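PDB 5K2M: RimK-related lysine biosynthesis protein, which binds ADP and magnesium and, as a LysX-type ATP-grasp ligase, probably joins an acidic amino acid to a carrier-protein carboxylate in amino-acid biosynthesis. Local coordinates for residues V28-D33 with G39-D44; V45-N50 with E265-V270; V96-A101 with S233-L238; G106-V111 with A143-R148. All coordinates share one frame; numbering follows the deposited sequence.

Contact 1: V28-D33 with G39-D44; sequences VMLHED and GNYDLD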
loop_
_atom_site.group_PDB
_atom_site.type_symbol
_atom_site.label_atom_id
_atom_site.label_comp_id
_atom_site.label_asym_id
_atom_site.label_seq_id
_atom_site.Cartn_x
_atom_site.Cartn_y
_atom_site.Cartn_z
ATOM N N VAL A 28 -16.122 23.993 35.028
ATOM C CA VAL A 28 -16.726 23.238 33.920
ATOM C C VAL A 28 -17.081 21.840 34.403
ATOM O O VAL A 28 -16.191 21.028 34.687
ATOM C CB VAL A 28 -15.767 23.135 32.718
ATOM C CG1 VAL A 28 -16.455 22.482 31.518
ATOM C CG2 VAL A 28 -15.243 24.517 32.360
ATOM N N MET A 29 -18.380 21.570 34.498
ATOM C CA MET A 29 -18.885 20.285 34.957
ATOM C C MET A 29 -18.884 19.318 33.799
ATOM O O MET A 29 -19.523 19.572 32.790
ATOM C CB MET A 29 -20.311 20.426 35.483
ATOM C CG MET A 29 -20.439 21.383 36.651
ATOM S SD MET A 29 -19.405 20.879 38.028
ATOM C CE MET A 29 -20.269 19.432 38.610
ATOM N N LEU A 30 -18.160 18.212 33.935
ATOM C CA LEU A 30 -18.005 17.280 32.835
ATOM C C LEU A 30 -18.541 15.935 33.242
ATOM O O LEU A 30 -17.848 15.148 33.876
ATOM C CB LEU A 30 -16.541 17.146 32.443
ATOM C CG LEU A 30 -15.892 18.422 31.919
ATOM C CD1 LEU A 30 -14.412 18.396 32.243
ATOM C CD2 LEU A 30 -16.132 18.584 30.428
ATOM N N HIS A 31 -19.785 15.670 32.882
ATOM C CA HIS A 31 -20.288 14.329 33.005
ATOM C C HIS A 31 -19.548 13.445 31.994
ATOM O O HIS A 31 -18.982 13.930 31.014
ATOM C CB HIS A 31 -21.794 14.272 32.771
ATOM C CG HIS A 31 -22.367 12.917 33.017
ATOM N ND1 HIS A 31 -22.933 12.157 32.020
ATOM C CD2 HIS A 31 -22.395 12.154 34.137
ATOM C CE1 HIS A 31 -23.318 10.995 32.521
ATOM N NE2 HIS A 31 -22.997 10.968 33.803
ATOM N N GLU A 32 -19.553 12.151 32.254
ATOM C CA GLU A 32 -18.967 11.160 31.362
ATOM C C GLU A 32 -19.427 11.257 29.905
ATOM O O GLU A 32 -18.625 11.059 28.993
ATOM C CB GLU A 32 -19.214 9.768 31.935
ATOM C CG GLU A 32 -18.331 9.543 33.137
ATOM C CD GLU A 32 -18.609 8.274 33.909
ATOM O OE1 GLU A 32 -19.726 7.714 33.832
ATOM O OE2 GLU A 32 -17.681 7.854 34.627
ATOM N N ASP A 33 -20.694 11.605 29.694
ATOM C CA ASP A 33 -21.219 11.861 28.352
ATOM C C ASP A 33 -20.460 12.972 27.625
ATOM O O ASP A 33 -20.398 12.976 26.406
ATOM C CB ASP A 33 -22.707 12.234 28.393
ATOM C CG ASP A 33 -23.603 11.095 28.874
ATOM O OD1 ASP A 33 -23.119 9.964 29.151
ATOM O OD2 ASP A 33 -24.821 11.350 28.973
ATOM N N GLY A 39 -9.980 15.407 21.856
ATOM C CA GLY A 39 -10.930 16.510 21.842
ATOM C C GLY A 39 -10.268 17.820 22.209
ATOM O O GLY A 39 -9.102 17.858 22.590
ATOM N N ASN A 40 -11.049 18.884 22.119
ATOM C CA ASN A 40 -10.580 20.235 22.357
ATOM C C ASN A 40 -11.143 20.716 23.682
ATOM O O ASN A 40 -12.332 21.011 23.787
ATOM C CB ASN A 40 -11.039 21.133 21.206
ATOM C CG ASN A 40 -10.768 22.601 21.459
ATOM O OD1 ASN A 40 -9.818 22.961 22.161
ATOM N ND2 ASN A 40 -11.603 23.464 20.880
ATOM N N TYR A 41 -10.296 20.760 24.702
ATOM C CA TYR A 41 -10.708 21.209 26.020
ATOM C C TYR A 41 -9.878 22.424 26.422
ATOM O O TYR A 41 -8.684 22.470 26.163
ATOM C CB TYR A 41 -10.545 20.072 27.032
ATOM C CG TYR A 41 -11.494 18.907 26.798
ATOM C CD1 TYR A 41 -12.765 18.893 27.375
ATOM C CD2 TYR A 41 -11.124 17.822 26.007
ATOM C CE1 TYR A 41 -13.636 17.840 27.166
ATOM C CE2 TYR A 41 -11.989 16.759 25.801
ATOM C CZ TYR A 41 -13.240 16.775 26.386
ATOM O OH TYR A 41 -14.113 15.743 26.177
ATOM N N ASP A 42 -10.528 23.411 27.029
ATOM C CA ASP A 42 -9.860 24.625 27.516
ATOM C C ASP A 42 -9.974 24.611 29.035
ATOM O O ASP A 42 -10.924 25.135 29.614
ATOM C CB ASP A 42 -10.532 25.861 26.907
ATOM C CG ASP A 42 -9.875 27.189 27.326
ATOM O OD1 ASP A 42 -8.707 27.208 27.778
ATOM O OD2 ASP A 42 -10.552 28.233 27.175
ATOM N N LEU A 43 -8.996 23.986 29.672
ATOM C CA LEU A 43 -9.053 23.691 31.089
ATOM C C LEU A 43 -7.652 23.761 31.641
ATOM O O LEU A 43 -6.711 23.283 31.010
ATOM C CB LEU A 43 -9.579 22.265 31.294
ATOM C CG LEU A 43 -11.044 21.905 31.579
ATOM C CD1 LEU A 43 -12.079 22.936 31.217
ATOM C CD2 LEU A 43 -11.375 20.567 30.915
ATOM N N ASP A 44 -7.518 24.340 32.827
ATOM C CA ASP A 44 -6.220 24.469 33.470
ATOM C C ASP A 44 -5.934 23.295 34.400
ATOM O O ASP A 44 -4.782 23.001 34.690
ATOM C CB ASP A 44 -6.141 25.797 34.212
ATOM C CG ASP A 44 -6.257 26.988 33.269
ATOM O OD1 ASP A 44 -5.361 27.154 32.416
ATOM O OD2 ASP A 44 -7.243 27.741 33.364
#

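Contact 2: V45-N50 with E265-V270; sequences VVIIRN and EYAVEV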
loop_
_atom_site.group_PDB
_atom_site.type_symbol
_atom_site.label_atom_id
_atom_site.label_comp_id
_atom_site.label_asym_id
_atom_site.label_seq_id
_atom_site.Cartn_x
_atom_site.Cartn_y
_atom_site.Cartn_z
ATOM N N VAL A 45 -6.991 22.635 34.861
ATOM C CA VAL A 45 -6.872 21.445 35.686
ATOM C C VAL A 45 -8.215 20.730 35.688
ATOM O O VAL A 45 -9.256 21.369 35.515
ATOM C CB VAL A 45 -6.410 21.791 37.127
ATOM C CG1 VAL A 45 -7.391 22.718 37.832
ATOM C CG2 VAL A 45 -6.185 20.533 37.951
ATOM N N VAL A 46 -8.185 19.405 35.844
ATOM C CA VAL A 46 -9.406 18.637 36.047
ATOM C C VAL A 46 -9.331 17.878 37.363
ATOM O O VAL A 46 -8.337 17.221 37.651
ATOM C CB VAL A 46 -9.656 17.633 34.916
ATOM C CG1 VAL A 46 -10.887 16.791 35.214
ATOM C CG2 VAL A 46 -9.823 18.371 33.608
ATOM N N ILE A 47 -10.397 17.989 38.145
ATOM C CA ILE A 47 -10.560 17.240 39.381
ATOM C C ILE A 47 -11.354 15.990 39.039
ATOM O O ILE A 47 -12.518 16.065 38.651
ATOM C CB ILE A 47 -11.276 18.086 40.449
ATOM C CG1 ILE A 47 -10.395 19.288 40.815
ATOM C CG2 ILE A 47 -11.562 17.265 41.696
ATOM C CD1 ILE A 47 -11.115 20.379 41.584
ATOM N N ILE A 48 -10.705 14.844 39.172
ATOM C CA ILE A 48 -11.254 13.565 38.723
ATOM C C ILE A 48 -12.136 12.961 39.818
ATOM O O ILE A 48 -11.628 12.583 40.874
ATOM C CB ILE A 48 -10.110 12.596 38.376
ATOM C CG1 ILE A 48 -9.238 13.176 37.258
ATOM C CG2 ILE A 48 -10.653 11.220 37.971
ATOM C CD1 ILE A 48 -9.886 13.211 35.887
ATOM N N ARG A 49 -13.444 12.870 39.568
ATOM C CA ARG A 49 -14.382 12.381 40.583
ATOM C C ARG A 49 -15.333 11.266 40.103
ATOM O O ARG A 49 -16.347 11.009 40.759
ATOM C CB ARG A 49 -15.191 13.545 41.157
ATOM C CG ARG A 49 -14.349 14.621 41.826
ATOM C CD ARG A 49 -13.651 14.108 43.079
ATOM N NE ARG A 49 -14.616 13.603 44.046
ATOM C CZ ARG A 49 -14.311 13.150 45.259
ATOM N NH1 ARG A 49 -15.282 12.707 46.048
ATOM N NH2 ARG A 49 -13.052 13.146 45.692
ATOM N N ASN A 50 -14.985 10.577 39.013
ATOM C CA ASN A 50 -15.826 9.493 38.482
ATOM C C ASN A 50 -16.006 8.401 39.565
ATOM O O ASN A 50 -15.039 8.032 40.220
ATOM C CB ASN A 50 -15.203 8.831 37.240
ATOM C CG ASN A 50 -14.812 9.811 36.128
ATOM O OD1 ASN A 50 -15.276 9.682 34.994
ATOM N ND2 ASN A 50 -13.910 10.731 36.418
ATOM N N GLU A 265 -7.906 23.659 46.446
ATOM C CA GLU A 265 -6.679 24.460 46.601
ATOM C C GLU A 265 -5.471 23.730 46.028
ATOM O O GLU A 265 -4.624 24.323 45.377
ATOM C CB GLU A 265 -6.428 24.811 48.074
ATOM C CG GLU A 265 -7.404 25.840 48.636
ATOM C CD GLU A 265 -7.333 25.997 50.153
ATOM O OE1 GLU A 265 -6.381 25.487 50.785
ATOM O OE2 GLU A 265 -8.239 26.648 50.714
ATOM N N TYR A 266 -5.406 22.427 46.256
ATOM C CA TYR A 266 -4.368 21.622 45.670
ATOM C C TYR A 266 -4.500 21.599 44.148
ATOM O O TYR A 266 -3.519 21.786 43.434
ATOM C CB TYR A 266 -4.437 20.214 46.228
ATOM C CG TYR A 266 -3.366 19.328 45.675
ATOM C CD1 TYR A 266 -2.049 19.503 46.050
ATOM C CD2 TYR A 266 -3.662 18.330 44.773
ATOM C CE1 TYR A 266 -1.050 18.711 45.539
ATOM C CE2 TYR A 266 -2.666 17.523 44.257
ATOM C CZ TYR A 266 -1.366 17.717 44.656
ATOM O OH TYR A 266 -0.366 16.938 44.168
ATOM N N ALA A 267 -5.717 21.381 43.649
ATOM C CA ALA A 267 -5.965 21.460 42.219
ATOM C C ALA A 267 -5.512 22.807 41.656
ATOM O O ALA A 267 -4.893 22.841 40.597
ATOM C CB ALA A 267 -7.431 21.226 41.903
ATOM N N VAL A 268 -5.801 23.911 42.343
ATOM C CA VAL A 268 -5.357 25.202 41.812
ATOM C C VAL A 268 -3.823 25.297 41.811
ATOM O O VAL A 268 -3.246 25.822 40.861
ATOM C CB VAL A 268 -6.025 26.460 42.446
ATOM C CG1 VAL A 268 -7.528 26.275 42.623
ATOM C CG2 VAL A 268 -5.364 26.879 43.749
ATOM N N GLU A 269 -3.166 24.769 42.845
ATOM C CA GLU A 269 -1.700 24.694 42.837
ATOM C C GLU A 269 -1.161 23.874 41.656
ATOM O O GLU A 269 -0.197 24.301 41.032
ATOM C CB GLU A 269 -1.141 24.148 44.159
ATOM C CG GLU A 269 -1.279 25.083 45.351
ATOM C CD GLU A 269 -0.650 26.451 45.103
ATOM O OE1 GLU A 269 0.502 26.495 44.629
ATOM O OE2 GLU A 269 -1.316 27.483 45.356
ATOM N N VAL A 270 -1.768 22.727 41.324
ATOM C CA VAL A 270 -1.253 21.942 40.175
ATOM C C VAL A 270 -1.489 22.638 38.825
ATOM O O VAL A 270 -0.669 22.520 37.924
ATOM C CB VAL A 270 -1.712 20.446 40.106
ATOM C CG1 VAL A 270 -1.798 19.807 41.485
ATOM C CG2 VAL A 270 -3.006 20.280 39.347
#

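Contact 3: V96-A101 with S233-L238; sequences VPEWKA and SEKGLL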
loop_
_atom_site.group_PDB
_atom_site.type_symbol
_atom_site.label_atom_id
_atom_site.label_comp_id
_atom_site.label_asym_id
_atom_site.label_seq_id
_atom_site.Cartn_x
_atom_site.Cartn_y
_atom_site.Cartn_z
ATOM N N VAL A 96 2.678 -2.035 57.895
ATOM C CA VAL A 96 1.475 -2.517 57.206
ATOM C C VAL A 96 1.108 -3.893 57.763
ATOM O O VAL A 96 1.960 -4.572 58.301
ATOM C CB VAL A 96 1.721 -2.656 55.687
ATOM C CG1 VAL A 96 2.012 -1.294 55.063
ATOM C CG2 VAL A 96 2.861 -3.632 55.399
ATOM N N PRO A 97 -0.152 -4.318 57.626
ATOM C CA PRO A 97 -0.399 -5.693 58.013
ATOM C C PRO A 97 0.438 -6.648 57.172
ATOM O O PRO A 97 0.771 -6.346 56.022
ATOM C CB PRO A 97 -1.885 -5.896 57.709
ATOM C CG PRO A 97 -2.460 -4.524 57.629
ATOM C CD PRO A 97 -1.354 -3.684 57.068
ATOM N N GLU A 98 0.791 -7.776 57.764
ATOM C CA GLU A 98 1.396 -8.883 57.033
ATOM C C GLU A 98 0.535 -9.231 55.841
ATOM O O GLU A 98 -0.673 -9.374 55.984
ATOM C CB GLU A 98 1.483 -10.118 57.909
ATOM C CG GLU A 98 2.816 -10.809 57.822
ATOM C CD GLU A 98 3.736 -10.318 58.907
ATOM O OE1 GLU A 98 4.561 -9.420 58.615
ATOM O OE2 GLU A 98 3.592 -10.809 60.054
ATOM N N TRP A 99 1.162 -9.398 54.679
ATOM C CA TRP A 99 0.435 -9.667 53.454
ATOM C C TRP A 99 1.120 -10.723 52.612
ATOM O O TRP A 99 2.308 -11.011 52.771
ATOM C CB TRP A 99 0.273 -8.383 52.634
ATOM C CG TRP A 99 1.571 -7.845 52.174
ATOM C CD1 TRP A 99 2.438 -7.070 52.889
ATOM C CD2 TRP A 99 2.176 -8.066 50.904
ATOM N NE1 TRP A 99 3.555 -6.791 52.136
ATOM C CE2 TRP A 99 3.418 -7.390 50.911
ATOM C CE3 TRP A 99 1.793 -8.777 49.758
ATOM C CZ2 TRP A 99 4.272 -7.391 49.813
ATOM C CZ3 TRP A 99 2.640 -8.782 48.674
ATOM C CH2 TRP A 99 3.868 -8.085 48.704
ATOM N N LYS A 100 0.351 -11.282 51.688
ATOM C CA LYS A 100 0.857 -12.298 50.788
ATOM C C LYS A 100 0.081 -12.208 49.473
ATOM O O LYS A 100 -1.113 -11.896 49.474
ATOM C CB LYS A 100 0.699 -13.666 51.444
ATOM C CG LYS A 100 1.717 -14.704 51.007
ATOM C CD LYS A 100 3.070 -14.531 51.679
ATOM C CE LYS A 100 4.066 -15.495 51.055
ATOM N NZ LYS A 100 5.406 -15.404 51.685
ATOM N N ALA A 101 0.771 -12.425 48.359
ATOM C CA ALA A 101 0.137 -12.416 47.057
ATOM C C ALA A 101 0.505 -13.666 46.261
ATOM O O ALA A 101 1.672 -14.107 46.244
ATOM C CB ALA A 101 0.511 -11.154 46.286
ATOM N N SER A 233 -3.685 -2.076 66.229
ATOM C CA SER A 233 -3.459 -3.473 66.573
ATOM C C SER A 233 -2.553 -3.549 67.786
ATOM O O SER A 233 -1.946 -2.548 68.170
ATOM C CB SER A 233 -2.808 -4.210 65.404
ATOM O OG SER A 233 -1.445 -3.857 65.284
ATOM N N GLU A 234 -2.443 -4.744 68.362
ATOM C CA GLU A 234 -1.557 -4.990 69.505
ATOM C C GLU A 234 -0.095 -4.622 69.213
ATOM O O GLU A 234 0.683 -4.420 70.136
ATOM C CB GLU A 234 -1.669 -6.453 69.988
ATOM C CG GLU A 234 -1.154 -7.510 69.011
ATOM C CD GLU A 234 -1.581 -8.936 69.369
ATOM O OE1 GLU A 234 -1.751 -9.234 70.572
ATOM O OE2 GLU A 234 -1.744 -9.771 68.445
ATOM N N LYS A 235 0.268 -4.529 67.935
ATOM C CA LYS A 235 1.618 -4.111 67.531
ATOM C C LYS A 235 1.671 -2.659 67.040
ATOM O O LYS A 235 2.596 -2.273 66.338
ATOM C CB LYS A 235 2.201 -5.071 66.474
ATOM C CG LYS A 235 1.309 -5.361 65.274
ATOM C CD LYS A 235 1.993 -6.308 64.301
ATOM C CE LYS A 235 1.003 -6.864 63.282
ATOM N NZ LYS A 235 1.680 -7.619 62.191
ATOM N N GLY A 236 0.689 -1.850 67.430
ATOM C CA GLY A 236 0.642 -0.452 67.027
ATOM C C GLY A 236 -0.125 -0.241 65.731
ATOM O O GLY A 236 -0.805 -1.148 65.225
ATOM N N LEU A 237 0.007 0.962 65.190
ATOM C CA LEU A 237 -0.735 1.365 64.005
ATOM C C LEU A 237 -0.155 0.745 62.731
ATOM O O LEU A 237 1.060 0.632 62.580
ATOM C CB LEU A 237 -0.762 2.888 63.892
ATOM C CG LEU A 237 -1.381 3.615 65.091
ATOM C CD1 LEU A 237 -1.203 5.118 64.928
ATOM C CD2 LEU A 237 -2.849 3.261 65.264
ATOM N N LEU A 238 -1.039 0.332 61.830
ATOM C CA LEU A 238 -0.642 -0.232 60.542
ATOM C C LEU A 238 -1.431 0.468 59.447
ATOM O O LEU A 238 -2.630 0.731 59.611
ATOM C CB LEU A 238 -0.947 -1.737 60.483
ATOM C CG LEU A 238 -0.517 -2.594 61.675
ATOM C CD1 LEU A 238 -1.307 -3.890 61.737
ATOM C CD2 LEU A 238 0.983 -2.867 61.628
#

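Contact 4: G106-V111 with A143-R148; sequences GGALRV and AVLEHR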
loop_
_atom_site.group_PDB
_atom_site.type_symbol
_atom_site.label_atom_id
_atom_site.label_comp_id
_atom_site.label_asym_id
_atom_site.label_seq_id
_atom_site.Cartn_x
_atom_site.Cartn_y
_atom_site.Cartn_z
ATOM N N GLY A 106 -3.752 -22.493 43.038
ATOM C CA GLY A 106 -2.825 -23.435 43.655
ATOM C C GLY A 106 -1.753 -22.751 44.479
ATOM O O GLY A 106 -1.315 -23.272 45.508
ATOM N N GLY A 107 -1.319 -21.578 44.032
ATOM C CA GLY A 107 -0.407 -20.761 44.830
ATOM C C GLY A 107 -1.064 -20.198 46.082
ATOM O O GLY A 107 -0.433 -20.143 47.140
ATOM N N ALA A 108 -2.322 -19.772 45.958
ATOM C CA ALA A 108 -3.059 -19.159 47.060
ATOM C C ALA A 108 -3.273 -20.108 48.227
ATOM O O ALA A 108 -3.283 -19.684 49.384
ATOM C CB ALA A 108 -4.390 -18.639 46.565
ATOM N N LEU A 109 -3.440 -21.390 47.920
ATOM C CA LEU A 109 -3.524 -22.445 48.935
ATOM C C LEU A 109 -2.351 -22.452 49.914
ATOM O O LEU A 109 -2.481 -22.913 51.041
ATOM C CB LEU A 109 -3.596 -23.817 48.247
ATOM C CG LEU A 109 -4.949 -24.499 48.015
ATOM C CD1 LEU A 109 -6.155 -23.717 48.503
ATOM C CD2 LEU A 109 -5.114 -24.913 46.561
ATOM N N ARG A 110 -1.206 -21.959 49.469
ATOM C CA ARG A 110 -0.008 -21.890 50.298
ATOM C C ARG A 110 0.108 -20.631 51.147
ATOM O O ARG A 110 1.007 -20.537 51.970
ATOM C CB ARG A 110 1.221 -22.017 49.405
ATOM C CG ARG A 110 1.210 -23.314 48.627
ATOM C CD ARG A 110 2.605 -23.856 48.475
ATOM N NE ARG A 110 3.419 -22.998 47.616
ATOM C CZ ARG A 110 3.393 -23.015 46.288
ATOM N NH1 ARG A 110 2.575 -23.830 45.620
ATOM N NH2 ARG A 110 4.184 -22.191 45.622
ATOM N N VAL A 111 -0.795 -19.676 50.960
ATOM C CA VAL A 111 -0.732 -18.408 51.684
ATOM C C VAL A 111 -0.824 -18.588 53.223
ATOM O O VAL A 111 -0.108 -17.921 53.946
ATOM C CB VAL A 111 -1.784 -17.426 51.137
ATOM C CG1 VAL A 111 -1.984 -16.253 52.067
ATOM C CG2 VAL A 111 -1.351 -16.946 49.765
ATOM N N ALA A 143 -13.354 -22.383 49.288
ATOM C CA ALA A 143 -14.608 -21.796 48.816
ATOM C C ALA A 143 -14.357 -20.446 48.141
ATOM O O ALA A 143 -14.807 -20.224 47.025
ATOM C CB ALA A 143 -15.582 -21.643 49.970
ATOM N N VAL A 144 -13.601 -19.566 48.797
ATOM C CA VAL A 144 -13.272 -18.262 48.227
ATOM C C VAL A 144 -12.546 -18.406 46.889
ATOM O O VAL A 144 -12.915 -17.765 45.904
ATOM C CB VAL A 144 -12.431 -17.412 49.204
ATOM C CG1 VAL A 144 -11.885 -16.151 48.528
ATOM C CG2 VAL A 144 -13.279 -17.031 50.406
ATOM N N LEU A 145 -11.523 -19.252 46.848
ATOM C CA LEU A 145 -10.752 -19.435 45.617
ATOM C C LEU A 145 -11.579 -20.082 44.494
ATOM O O LEU A 145 -11.407 -19.733 43.320
ATOM C CB LEU A 145 -9.495 -20.254 45.882
ATOM C CG LEU A 145 -8.483 -19.614 46.838
ATOM C CD1 LEU A 145 -7.400 -20.627 47.154
ATOM C CD2 LEU A 145 -7.884 -18.351 46.234
ATOM N N GLU A 146 -12.472 -21.004 44.849
ATOM C CA GLU A 146 -13.416 -21.586 43.869
ATOM C C GLU A 146 -14.267 -20.497 43.235
ATOM O O GLU A 146 -14.465 -20.471 42.025
ATOM C CB GLU A 146 -14.357 -22.628 44.512
ATOM C CG GLU A 146 -13.984 -24.085 44.275
ATOM C CD GLU A 146 -14.076 -24.504 42.808
ATOM O OE1 GLU A 146 -15.202 -24.603 42.251
ATOM O OE2 GLU A 146 -12.997 -24.737 42.219
ATOM N N HIS A 147 -14.783 -19.596 44.054
ATOM C CA HIS A 147 -15.626 -18.523 43.518
ATOM C C HIS A 147 -14.841 -17.510 42.694
ATOM O O HIS A 147 -15.287 -17.133 41.617
ATOM C CB HIS A 147 -16.443 -17.860 44.626
ATOM C CG HIS A 147 -17.497 -18.759 45.182
ATOM N ND1 HIS A 147 -18.841 -18.577 44.938
ATOM C CD2 HIS A 147 -17.400 -19.893 45.913
ATOM C CE1 HIS A 147 -19.524 -19.543 45.522
ATOM N NE2 HIS A 147 -18.675 -20.355 46.117
ATOM N N ARG A 148 -13.670 -17.096 43.169
ATOM C CA ARG A 148 -12.825 -16.179 42.401
ATOM C C ARG A 148 -12.476 -16.750 41.025
ATOM O O ARG A 148 -12.492 -16.039 40.024
ATOM C CB ARG A 148 -11.541 -15.872 43.158
ATOM C CG ARG A 148 -11.742 -15.037 44.403
ATOM C CD ARG A 148 -12.116 -13.607 44.084
ATOM N NE ARG A 148 -11.713 -12.774 45.207
ATOM C CZ ARG A 148 -10.465 -12.347 45.409
ATOM N NH1 ARG A 148 -10.205 -11.631 46.494
ATOM N NH2 ARG A 148 -9.482 -12.613 44.532
#

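Contact 1: V28-D33 with G39-D44
Leu30 stands between two partners and gives one methyl to each: CD1 meets the end of Leu43, and CD2 lies at the ring edge of Tyr41. Against Leu43 the approach is tip to tip, Leu30 CD1 and Leu43 CD2 facing each other at 4.0 Å. Against Tyr41 it is oblique, with Leu30 CD2 4.2 Å from Tyr41 CE1 and close to the ring plane rather than over a face. CG of Leu30 lies anti to its own carbonyl carbon (chi1 -63°), which sets the branch point between the two partners; the second torsion, 151°, then turns one methyl to each.

Val28, two residues earlier on the same strand, uses the other branch of Leu43. Val28 CG2 rests 3.7 Å from Leu43 CD1, the two side chains crossing at a slant, and Val28 CB is only slightly farther from that methyl. Leu43 is thus forked over two successive inward residues of the strand, one methyl for each. Its first torsion, -96°, lies off the staggered positions, which may mean some strain or a less certain placement of its methyls.

The Tyr41 ring is set from outside the pair: its hydroxyl hydrogen-bonds with Asp34 O and Leu36 N, and Phe63 of helix 53-65 meets it edge-to-face. Phe63 also touches Leu30 and Leu43. The whole is apolar packing of a connecting loop against strand 26-31, an outermost strand within this chain of a four-stranded parallel sheet with helices packed against it, the alpha/beta architecture of the N-terminal domain of ATP-grasp enzymes.

Contact 2: V45-N50 with E265-V270
Packing of a helix on a parallel beta-sheet is the motif here: the C-terminal helix 259-272 lies against strand 45-49 of the N-terminal alpha/beta sheet. The local axes come within 8.3 Å and run roughly antiparallel, at 144°, a close approach that suits the small Ala267 facing the strand. Its CB is met from the strand by Ile47, with Ile47 CG1 at 3.7 Å and the terminal CD1 hardly farther, so the methyl is touched by two successive carbons of one branch. Val45 sits mainly over the helix backbone, its CG1 3.7 Å from Ala267 O, with CG2 also near the alanine methyl.

That second methyl of Val45 turns chiefly to the next helical turn. CG2 lies anti to the backbone N of Val45, and from there it presses on Val270 CG2 at 3.5 Å, tighter than usual carbon contact; the two valines cross at about a right angle. Val270 contributes the methyl that sits between its own backbone N and carbonyl carbon.

Backbone hydrogen bonds join Val45 and Ile47 to Gly4 of strand 2-7, and both side chains touch Ile3 there. Val46, pointing away from the helix, packs on Phe63 of helix 53-65, while Val268 touches Phe24 of helix 12-24.

Contact 3: V96-A101 with S233-L238
This is a mixed contact, apolar at its centre and charged at its rim, between the connection that leads into strand 99-102 and the hairpin that opens strand 236-243. Leu238 carries the apolar part. Its CB lies 4.0 Å from Pro97 CD, the two side chains sliding past each other in opposite directions, while one of its end methyls, CD2, comes 3.9 Å from Val96 O. Leu238 thus packs on the peptide link between Val96 and Pro97 as well as on the proline ring.

The two segments belong to different antiparallel sheets of the ATP-grasp fold, in which the nucleotide lies between sheets, and Pro97 is about 5 Å from the bound ADP at nearest atoms. Val165, an ADP-binding residue, touches both Pro97 and Leu238.

At the rim, Lys235, extended beyond its first torsion, brings NZ to 4.3 Å from Glu98 OE2, near enough for attraction but beyond a salt bridge. The salt bridge of Lys235 is with Glu163, another ADP-binding residue, whose OE2 also accepts from Glu98 N. Lys235 is presented by a type I turn, Ser233 to Gly236, inside which Ser233 OG donates to Gly236 O (2.8 Å, in the carbonyl plane) and accepts from Lys235 N as an ST turn.

Contact 4: G106-V111 with A143-R148
Leu145 reaches across to Ala108 and Leu109 with CG anti to its own carbonyl carbon (chi1 -63°) and a chi2 of 172°, a relaxed staggered conformation that holds both methyls out from helix 138-150. The partner is less relaxed: Leu109 has its first torsion at -97° and its second close to eclipsed, and although its CB does not face the helix, the end of its side chain lies nearer. Leu109 CD1 meets Leu145 CD1 at 3.6 Å, the two leucines crossing at a slant.

Ala108 receives the fork of Leu145 on its methyl. Its CB points toward the helix and lies 3.5 Å from Leu145 CD2 and 3.7 Å from Leu145 CD1, so one small group is straddled by both branches. CD1 is therefore shared between Ala108 and Leu109, whereas CD2 serves Ala108.

Ala108 opens a type I turn that runs to Val111, closed by Val111 N bonding to Ala108 O at 2.9 Å. This region after strand 99-102 and helix 138-150 pack together beside the antiparallel sheet of strands 159-163 and 119-122, within the RimK-like ATP-grasp domain; Phe161 touches Ala108, and His159 touches Leu145.

Between the two segments the contact is purely hydrocarbon. Its cohesion rests on close apolar fit and lacks the directionality of polar bonds; the off-staggered torsions of Leu109 may reflect some strain, or uncertainty in how its branch was placed.

How the contacts relate
Contacts 1 and 2 both reach one four-stranded parallel sheet, their centres 13 Å apart; contacts 3 and 4 lie in the ATP-grasp region, 21 Å apart and joined where Lys100 packs on Val111. The two groups are 32 to 43 Å from each other, centre to centre. Along the chain contact 1 closes first. Contact 2 then spans nearly all the rest, bringing the C-terminal helix back to the N-terminal sheet, with contact 3 inside its loop and contact 4 inside that of contact 3. Contacts 1, 3 and 4 also touch a second subunit, where the backbone O of Asp33 accepts a hydrogen bond from Arg110 of the neighbouring copy, so three of the four contacts lie beside a subunit interface.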